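Local coordinates for protein NAD nucleotidase (Haemophilus influenzae, PDB 3ZTV) that degrades NAD to adenosine and nicotinamide riboside, acting as a zinc-dependent periplasmic 5'-nucleotidase with NAD pyrophosphatase activity, at residues V123-V128 against K139-D144; I219-V223 against P258-M262. All blocks are in the same frame, centred on the assembly; numbering follows the deposited sequence.

Interaction 1: residues V123-V128 against K139-D144; sequences VLSANV and KWKPYD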
ATOM      1  N   VAL A 123      -4.817 -18.415  16.820  1.00  6.53           N
ATOM      2  CA  VAL A 123      -4.481 -17.017  16.573  1.00  6.21           C
ATOM      3  C   VAL A 123      -4.521 -16.718  15.068  1.00  5.75           C
ATOM      4  O   VAL A 123      -4.001 -17.498  14.255  1.00  6.27           O
ATOM      5  CB  VAL A 123      -3.086 -16.663  17.145  1.00  6.65           C
ATOM      6  CG1 VAL A 123      -2.795 -15.190  16.968  1.00  6.73           C
ATOM      7  CG2 VAL A 123      -2.978 -17.066  18.614  1.00  8.34           C
ATOM      8  N   LEU A 124      -5.127 -15.589  14.698  1.00  5.50           N
ATOM      9  CA  LEU A 124      -5.193 -15.147  13.303  1.00  5.42           C
ATOM     10  C   LEU A 124      -4.594 -13.756  13.116  1.00  4.96           C
ATOM     11  O   LEU A 124      -4.843 -12.854  13.927  1.00  6.58           O
ATOM     12  CB  LEU A 124      -6.648 -15.093  12.839  1.00  7.58           C
ATOM     13  CG  LEU A 124      -7.503 -16.341  13.010  1.00  7.47           C
ATOM     14  CD1 LEU A 124      -8.958 -16.032  12.634  1.00  8.87           C
ATOM     15  CD2 LEU A 124      -6.956 -17.481  12.175  1.00  9.74           C
ATOM     16  N   SER A 125      -3.844 -13.571  12.032  1.00  5.86           N
ATOM     17  CA  SER A 125      -3.395 -12.239  11.622  1.00  5.19           C
ATOM     18  C   SER A 125      -2.867 -12.311  10.192  1.00  5.21           C
ATOM     19  O   SER A 125      -1.834 -12.944   9.931  1.00  7.17           O
ATOM     20  CB  SER A 125      -2.321 -11.679  12.559  1.00  6.11           C
ATOM     21  OG  SER A 125      -2.056 -10.333  12.221  1.00  7.80           O
ATOM     22  N   ALA A 126      -3.594 -11.698   9.264  1.00  4.23           N
ATOM     23  CA  ALA A 126      -3.275 -11.804   7.841  1.00  4.23           C
ATOM     24  C   ALA A 126      -2.271 -10.765   7.342  1.00  3.69           C
ATOM     25  O   ALA A 126      -1.650 -10.985   6.310  1.00  5.00           O
ATOM     26  CB  ALA A 126      -4.551 -11.737   7.003  1.00  5.96           C
ATOM     27  N   ASN A 127      -2.111  -9.647   8.050  1.00  4.68           N
ATOM     28  CA  ASN A 127      -1.229  -8.576   7.582  1.00  4.99           C
ATOM     29  C   ASN A 127       0.025  -8.422   8.453  1.00  4.86           C
ATOM     30  O   ASN A 127       0.763  -7.437   8.321  1.00  5.81           O
ATOM     31  CB  ASN A 127      -1.972  -7.236   7.437  1.00  5.32           C
ATOM     32  CG  ASN A 127      -2.420  -6.655   8.770  1.00  3.94           C
ATOM     33  OD1 ASN A 127      -2.774  -7.383   9.696  1.00  5.07           O
ATOM     34  ND2 ASN A 127      -2.426  -5.335   8.855  1.00  5.37           N
ATOM     35  N   VAL A 128       0.258  -9.390   9.346  1.00  4.80           N
ATOM     36  CA  VAL A 128       1.451  -9.424  10.186  1.00  5.42           C
ATOM     37  C   VAL A 128       2.089 -10.783   9.923  1.00  5.68           C
ATOM     38  O   VAL A 128       1.532 -11.823  10.294  1.00  6.90           O
ATOM     39  CB  VAL A 128       1.091  -9.256  11.672  1.00  5.64           C
ATOM     40  CG1 VAL A 128       2.360  -9.187  12.512  1.00  7.02           C
ATOM     41  CG2 VAL A 128       0.228  -8.006  11.876  1.00  6.72           C
ATOM     42  N   LYS A 139       3.361 -19.264  14.164  1.00 10.80           N
ATOM     43  CA  LYS A 139       2.642 -19.202  15.434  1.00  9.72           C
ATOM     44  C   LYS A 139       1.185 -18.756  15.259  1.00  7.91           C
ATOM     45  O   LYS A 139       0.394 -18.812  16.197  1.00  9.28           O
ATOM     46  CB  LYS A 139       3.365 -18.281  16.414  1.00 11.30           C
ATOM     47  CG  LYS A 139       4.744 -18.775  16.857  1.00 11.14           C
ATOM     48  CD  LYS A 139       4.674 -20.136  17.542  1.00 13.11           C
ATOM     49  CE  LYS A 139       6.044 -20.566  18.068  1.00 16.31           C
ATOM     50  NZ  LYS A 139       5.998 -21.940  18.632  1.00 21.17           N
ATOM     51  N   TRP A 140       0.835 -18.305  14.057  1.00  7.98           N
ATOM     52  CA  TRP A 140      -0.543 -17.959  13.726  1.00  7.55           C
ATOM     53  C   TRP A 140      -0.763 -18.116  12.238  1.00  7.48           C
ATOM     54  O   TRP A 140       0.199 -18.306  11.478  1.00  7.97           O
ATOM     55  CB  TRP A 140      -0.879 -16.544  14.171  1.00  7.42           C
ATOM     56  CG  TRP A 140      -0.050 -15.448  13.559  1.00  5.60           C
ATOM     57  CD1 TRP A 140      -0.208 -14.859  12.315  1.00  6.34           C
ATOM     58  CD2 TRP A 140       1.045 -14.768  14.185  1.00  5.47           C
ATOM     59  NE1 TRP A 140       0.723 -13.855  12.147  1.00  5.73           N
ATOM     60  CE2 TRP A 140       1.516 -13.795  13.271  1.00  5.40           C
ATOM     61  CE3 TRP A 140       1.687 -14.897  15.428  1.00  6.69           C
ATOM     62  CZ2 TRP A 140       2.568 -12.939  13.586  1.00  6.46           C
ATOM     63  CZ3 TRP A 140       2.737 -14.055  15.721  1.00  7.66           C
ATOM     64  CH2 TRP A 140       3.175 -13.098  14.810  1.00  7.07           C
ATOM     65  N   LYS A 141      -2.025 -18.040  11.823  1.00  6.51           N
ATOM     66  CA  LYS A 141      -2.425 -18.168  10.419  1.00  6.99           C
ATOM     67  C   LYS A 141      -3.142 -16.901   9.968  1.00  6.88           C
ATOM     68  O   LYS A 141      -3.664 -16.159  10.804  1.00  6.25           O
ATOM     69  CB  LYS A 141      -3.333 -19.384  10.235  1.00 11.36           C
ATOM     70  CG  LYS A 141      -2.620 -20.697  10.496  1.00 14.15           C
ATOM     71  CD  LYS A 141      -3.483 -21.900  10.168  1.00 22.41           C
ATOM     72  CE  LYS A 141      -4.472 -22.181  11.284  1.00 24.63           C
ATOM     73  NZ  LYS A 141      -5.326 -23.376  11.000  1.00 27.17           N
ATOM     74  N   PRO A 142      -3.179 -16.638   8.652  1.00  5.89           N
ATOM     75  CA  PRO A 142      -3.889 -15.436   8.189  1.00  5.75           C
ATOM     76  C   PRO A 142      -5.418 -15.542   8.277  1.00  6.84           C
ATOM     77  O   PRO A 142      -6.090 -14.523   8.459  1.00  7.05           O
ATOM     78  CB  PRO A 142      -3.434 -15.301   6.725  1.00  5.56           C
ATOM     79  CG  PRO A 142      -3.062 -16.710   6.326  1.00  7.09           C
ATOM     80  CD  PRO A 142      -2.429 -17.297   7.562  1.00  6.25           C
ATOM     81  N   TYR A 143      -5.962 -16.746   8.153  1.00  5.76           N
ATOM     82  CA  TYR A 143      -7.414 -16.940   8.180  1.00  6.37           C
ATOM     83  C   TYR A 143      -7.719 -18.370   8.592  1.00  7.41           C
ATOM     84  O   TYR A 143      -6.821 -19.210   8.680  1.00  6.24           O
ATOM     85  CB  TYR A 143      -8.055 -16.643   6.812  1.00  6.72           C
ATOM     86  CG  TYR A 143      -7.782 -17.706   5.762  1.00  7.19           C
ATOM     87  CD1 TYR A 143      -6.560 -17.749   5.075  1.00  8.30           C
ATOM     88  CD2 TYR A 143      -8.724 -18.687   5.466  1.00 10.07           C
ATOM     89  CE1 TYR A 143      -6.304 -18.722   4.116  1.00  8.63           C
ATOM     90  CE2 TYR A 143      -8.465 -19.675   4.515  1.00 11.98           C
ATOM     91  CZ  TYR A 143      -7.255 -19.679   3.841  1.00 10.95           C
ATOM     92  OH  TYR A 143      -6.982 -20.648   2.890  1.00 15.06           O
ATOM     93  N   ASP A 144      -8.994 -18.634   8.865  1.00  7.24           N
ATOM     94  CA  ASP A 144      -9.484 -19.997   9.045  1.00  7.51           C
ATOM     95  C   ASP A 144     -10.864 -20.109   8.391  1.00  8.90           C
ATOM     96  O   ASP A 144     -11.558 -19.104   8.199  1.00 10.52           O
ATOM     97  CB  ASP A 144      -9.536 -20.402  10.529  1.00  7.62           C
ATOM     98  CG  ASP A 144      -9.674 -21.907  10.719  1.00 11.49           C
ATOM     99  OD1 ASP A 144      -9.091 -22.663   9.918  1.00 13.85           O
ATOM    100  OD2 ASP A 144     -10.361 -22.347  11.669  1.00 11.93           O
TER
HETATM  101  O   HOH W   1      -2.214 -20.043  16.737  1.00 10.54           O
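With chi1 of Trp140 at 60°, CG sits between the backbone N and the carbonyl carbon, a torsion that carries the indole to Val128. Val123, turned with CG1 anti to its backbone N, lays that methyl 3.7 Å from CB of Trp140. A single beta bridge, Leu124 with Lys141, joins the two mixed sheets of the sandwich in the calcineurin-like metallophosphoesterase domain: the short, weakly bonded strand 123-124 is at the edge of one, and Lys141 leads into 143-148 at the edge of the other. Lys141 gives its N-H to the O of Val123 and takes the N-H of Ser125 on its own O, at 2.9 Å; the same O receives the CA-H of Leu124. Further along, Ala126 CB packs on Pro142 CB at 3.7 Å. A water spans the start, accepting from Val123 N and donating to Lys139 O. Beyond the pair, Leu116 of helix 108-116 packs on both Val123 and Trp140, and Tyr143 O accepts from Gln192 of the second subunit. Val128 CG1 touches Trp140 CZ2 at 3.9 Å, while Trp140 NE1 donates to Val128 O at 2.9 Å, the N-H...O angle 155° and the oxygen 2° out of the ring plane.

Interaction 2: residues I219-V223 against P258-M262; sequences IDVIV and PVFVM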
ATOM      1  N   ILE A 219     -16.792  -8.554   2.517  1.00  5.49           N
ATOM      2  CA  ILE A 219     -16.661  -8.747   3.972  1.00  5.97           C
ATOM      3  C   ILE A 219     -17.969  -8.343   4.661  1.00  5.61           C
ATOM      4  O   ILE A 219     -18.461  -7.230   4.468  1.00  6.83           O
ATOM      5  CB  ILE A 219     -15.459  -7.956   4.545  1.00  5.50           C
ATOM      6  CG1 ILE A 219     -14.155  -8.412   3.874  1.00  6.07           C
ATOM      7  CG2 ILE A 219     -15.391  -8.076   6.076  1.00  5.76           C
ATOM      8  CD1 ILE A 219     -12.928  -7.647   4.355  1.00  6.77           C
ATOM      9  N   ASP A 220     -18.525  -9.263   5.442  1.00  5.19           N
ATOM     10  CA  ASP A 220     -19.864  -9.097   6.012  1.00  5.10           C
ATOM     11  C   ASP A 220     -19.925  -8.467   7.401  1.00  4.81           C
ATOM     12  O   ASP A 220     -20.819  -7.660   7.678  1.00  5.06           O
ATOM     13  CB  ASP A 220     -20.564 -10.453   6.029  1.00  6.04           C
ATOM     14  CG  ASP A 220     -20.710 -11.030   4.629  1.00  6.77           C
ATOM     15  OD1 ASP A 220     -21.370 -10.393   3.788  1.00  6.80           O
ATOM     16  OD2 ASP A 220     -20.164 -12.111   4.319  1.00  6.71           O
ATOM     17  N   VAL A 221     -18.990  -8.847   8.271  1.00  5.32           N
ATOM     18  CA  VAL A 221     -18.969  -8.360   9.658  1.00  5.53           C
ATOM     19  C   VAL A 221     -17.524  -8.048  10.041  1.00  4.50           C
ATOM     20  O   VAL A 221     -16.617  -8.855   9.772  1.00  6.18           O
ATOM     21  CB  VAL A 221     -19.563  -9.396  10.663  1.00  6.28           C
ATOM     22  CG1 VAL A 221     -19.610  -8.834  12.085  1.00  8.36           C
ATOM     23  CG2 VAL A 221     -20.971  -9.807  10.236  1.00  6.79           C
ATOM     24  N   ILE A 222     -17.310  -6.885  10.646  1.00  4.23           N
ATOM     25  CA  ILE A 222     -15.978  -6.520  11.134  1.00  4.56           C
ATOM     26  C   ILE A 222     -16.005  -6.322  12.651  1.00  4.77           C
ATOM     27  O   ILE A 222     -16.507  -5.312  13.168  1.00  4.99           O
ATOM     28  CB  ILE A 222     -15.423  -5.259  10.436  1.00  4.53           C
ATOM     29  CG1 ILE A 222     -15.540  -5.376   8.905  1.00  5.18           C
ATOM     30  CG2 ILE A 222     -13.987  -4.999  10.883  1.00  5.19           C
ATOM     31  CD1 ILE A 222     -15.113  -4.137   8.142  1.00  6.21           C
ATOM     32  N   VAL A 223     -15.447  -7.296  13.357  1.00  4.22           N
ATOM     33  CA  VAL A 223     -15.399  -7.336  14.813  1.00  4.55           C
ATOM     34  C   VAL A 223     -14.134  -6.596  15.217  1.00  4.20           C
ATOM     35  O   VAL A 223     -13.030  -6.985  14.811  1.00  5.44           O
ATOM     36  CB  VAL A 223     -15.362  -8.804  15.311  1.00  4.02           C
ATOM     37  CG1 VAL A 223     -15.342  -8.874  16.847  1.00  6.34           C
ATOM     38  CG2 VAL A 223     -16.544  -9.600  14.732  1.00  6.76           C
ATOM     39  N   PRO A 258     -24.596  -5.018   2.568  1.00  6.34           N
ATOM     40  CA  PRO A 258     -24.437  -4.511   3.940  1.00  6.52           C
ATOM     41  C   PRO A 258     -23.169  -5.033   4.606  1.00  7.29           C
ATOM     42  O   PRO A 258     -22.750  -6.160   4.343  1.00  6.84           O
ATOM     43  CB  PRO A 258     -25.683  -5.029   4.675  1.00  8.65           C
ATOM     44  CG  PRO A 258     -26.180  -6.183   3.856  1.00 11.01           C
ATOM     45  CD  PRO A 258     -25.738  -5.943   2.430  1.00  7.60           C
ATOM     46  N   VAL A 259     -22.563  -4.189   5.437  1.00  5.57           N
ATOM     47  CA  VAL A 259     -21.426  -4.564   6.271  1.00  5.08           C
ATOM     48  C   VAL A 259     -21.715  -4.060   7.682  1.00  6.54           C
ATOM     49  O   VAL A 259     -22.108  -2.899   7.860  1.00  6.24           O
ATOM     50  CB  VAL A 259     -20.110  -3.907   5.785  1.00  4.47           C
ATOM     51  CG1 VAL A 259     -18.909  -4.441   6.594  1.00  6.39           C
ATOM     52  CG2 VAL A 259     -19.879  -4.114   4.271  1.00  6.67           C
ATOM     53  N   PHE A 260     -21.482  -4.909   8.678  1.00  4.61           N
ATOM     54  CA  PHE A 260     -21.710  -4.532  10.077  1.00  4.17           C
ATOM     55  C   PHE A 260     -20.380  -4.420  10.816  1.00  4.66           C
ATOM     56  O   PHE A 260     -19.485  -5.232  10.595  1.00  6.45           O
ATOM     57  CB  PHE A 260     -22.648  -5.542  10.737  1.00  6.58           C
ATOM     58  CG  PHE A 260     -23.989  -5.595  10.077  1.00  5.17           C
ATOM     59  CD1 PHE A 260     -24.963  -4.664  10.403  1.00  6.29           C
ATOM     60  CD2 PHE A 260     -24.259  -6.516   9.077  1.00  6.97           C
ATOM     61  CE1 PHE A 260     -26.205  -4.669   9.767  1.00  7.83           C
ATOM     62  CE2 PHE A 260     -25.506  -6.530   8.437  1.00  7.11           C
ATOM     63  CZ  PHE A 260     -26.471  -5.610   8.786  1.00  7.72           C
ATOM     64  N   VAL A 261     -20.252  -3.394  11.652  1.00  4.42           N
ATOM     65  CA  VAL A 261     -19.012  -3.118  12.385  1.00  4.58           C
ATOM     66  C   VAL A 261     -19.349  -2.886  13.853  1.00  5.26           C
ATOM     67  O   VAL A 261     -20.273  -2.128  14.173  1.00  5.25           O
ATOM     68  CB  VAL A 261     -18.344  -1.834  11.839  1.00  5.24           C
ATOM     69  CG1 VAL A 261     -17.074  -1.490  12.621  1.00  6.43           C
ATOM     70  CG2 VAL A 261     -18.064  -1.955  10.339  1.00  6.53           C
ATOM     71  N   MET A 262     -18.615  -3.513  14.765  1.00  3.82           N
ATOM     72  CA  MET A 262     -18.873  -3.273  16.183  1.00  4.21           C
ATOM     73  C   MET A 262     -17.662  -3.582  17.054  1.00  5.39           C
ATOM     74  O   MET A 262     -16.864  -4.459  16.729  1.00  5.35           O
ATOM     75  CB  MET A 262     -20.100  -4.051  16.679  1.00  5.71           C
ATOM     76  CG  MET A 262     -19.912  -5.544  16.838  1.00  6.23           C
ATOM     77  SD  MET A 262     -19.765  -6.465  15.295  1.00  6.73           S
ATOM     78  CE  MET A 262     -19.964  -8.129  15.938  1.00  7.97           C
TER
HETATM   79  O   HOH W   2     -20.724  -7.361   2.608  1.00  7.10           O
HETATM   80  O   HOH W   3     -23.643  -8.826   3.840  1.00  9.11           O
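Backbone hydrogen bonds alternate between the neighbouring parallel strands 221-223 and 258-262, whose short axes approach to 4.7 Å at 11° inside a mixed sheet of the phosphoesterase half. Phe260 N donates at 3.0 Å to Asp220 O, an acceptor just ahead of the first strand, Ile222 N to Phe260 O at 2.7 Å, and Met262 N to Ile222 O at 3.2 Å. Phe260 thus uses both its N-H and its carbonyl on this one neighbour, as does Ile222 in return, the regular pattern of parallel pairing. The middle bond is nearly collinear with its carbonyl, at a C=O...N angle of 168°. CA-H groups of Val259, Val221 and Val261 add weaker contacts to the same three oxygens.

Apolar contacts fall on both faces. On the face of Val221, Phe260, Val223 and Met262, the methionine chain bends at chi2 (-71°), which turns its end back across the strand gap: CE lies 3.9 Å from both Val221 CG1 and Val223 CG2. On the face of Ile222 and Val261, Ile222 CD1 meets Val259 CG1 at 4.1 Å and Ile222 CB faces Val261 CG2. Helix 206-215 packs against this second face, with Ala213 on Val259 and Val261 and Ile212 on Ile222.

Two waters lie at the N-terminal end, one within hydrogen-bonding distance of Ile219 O and Pro258 O, the other of Pro258 O and Asp220 OD1; with more acceptors in reach than protons, not all these bonds can form at once. OD2 of that aspartate accepts from Ile198 N on strand 198-203.

Three direct backbone bonds and apolar side chains on both faces therefore tie the strands, while Ile219 O and Pro258 O, not paired with each other, have water beside them.

Overall arrangement
Both contacts belong to the half of the chain that carries the two zinc ions, and they come in series: 123-128 with 139-144 closes before 219-223 with 258-262 opens. Their centres are 19 Å apart and their nearest atoms about 10 Å. Both reach a six-stranded mixed sheet, with strand 143-148 at one edge and 221-224 and 258-263 beyond 151-159 and 198-203. Interaction 1 links the lead-in to that edge strand with strand 123-124 of the seven-stranded sheet, tying the domain's two sheets together; interaction 2 pairs strands inside one. The side chains of Val128 and Val223 lie about 12 and 13 Å from a zinc ion: neither contact binds the metal, but both build the scaffold that carries its site.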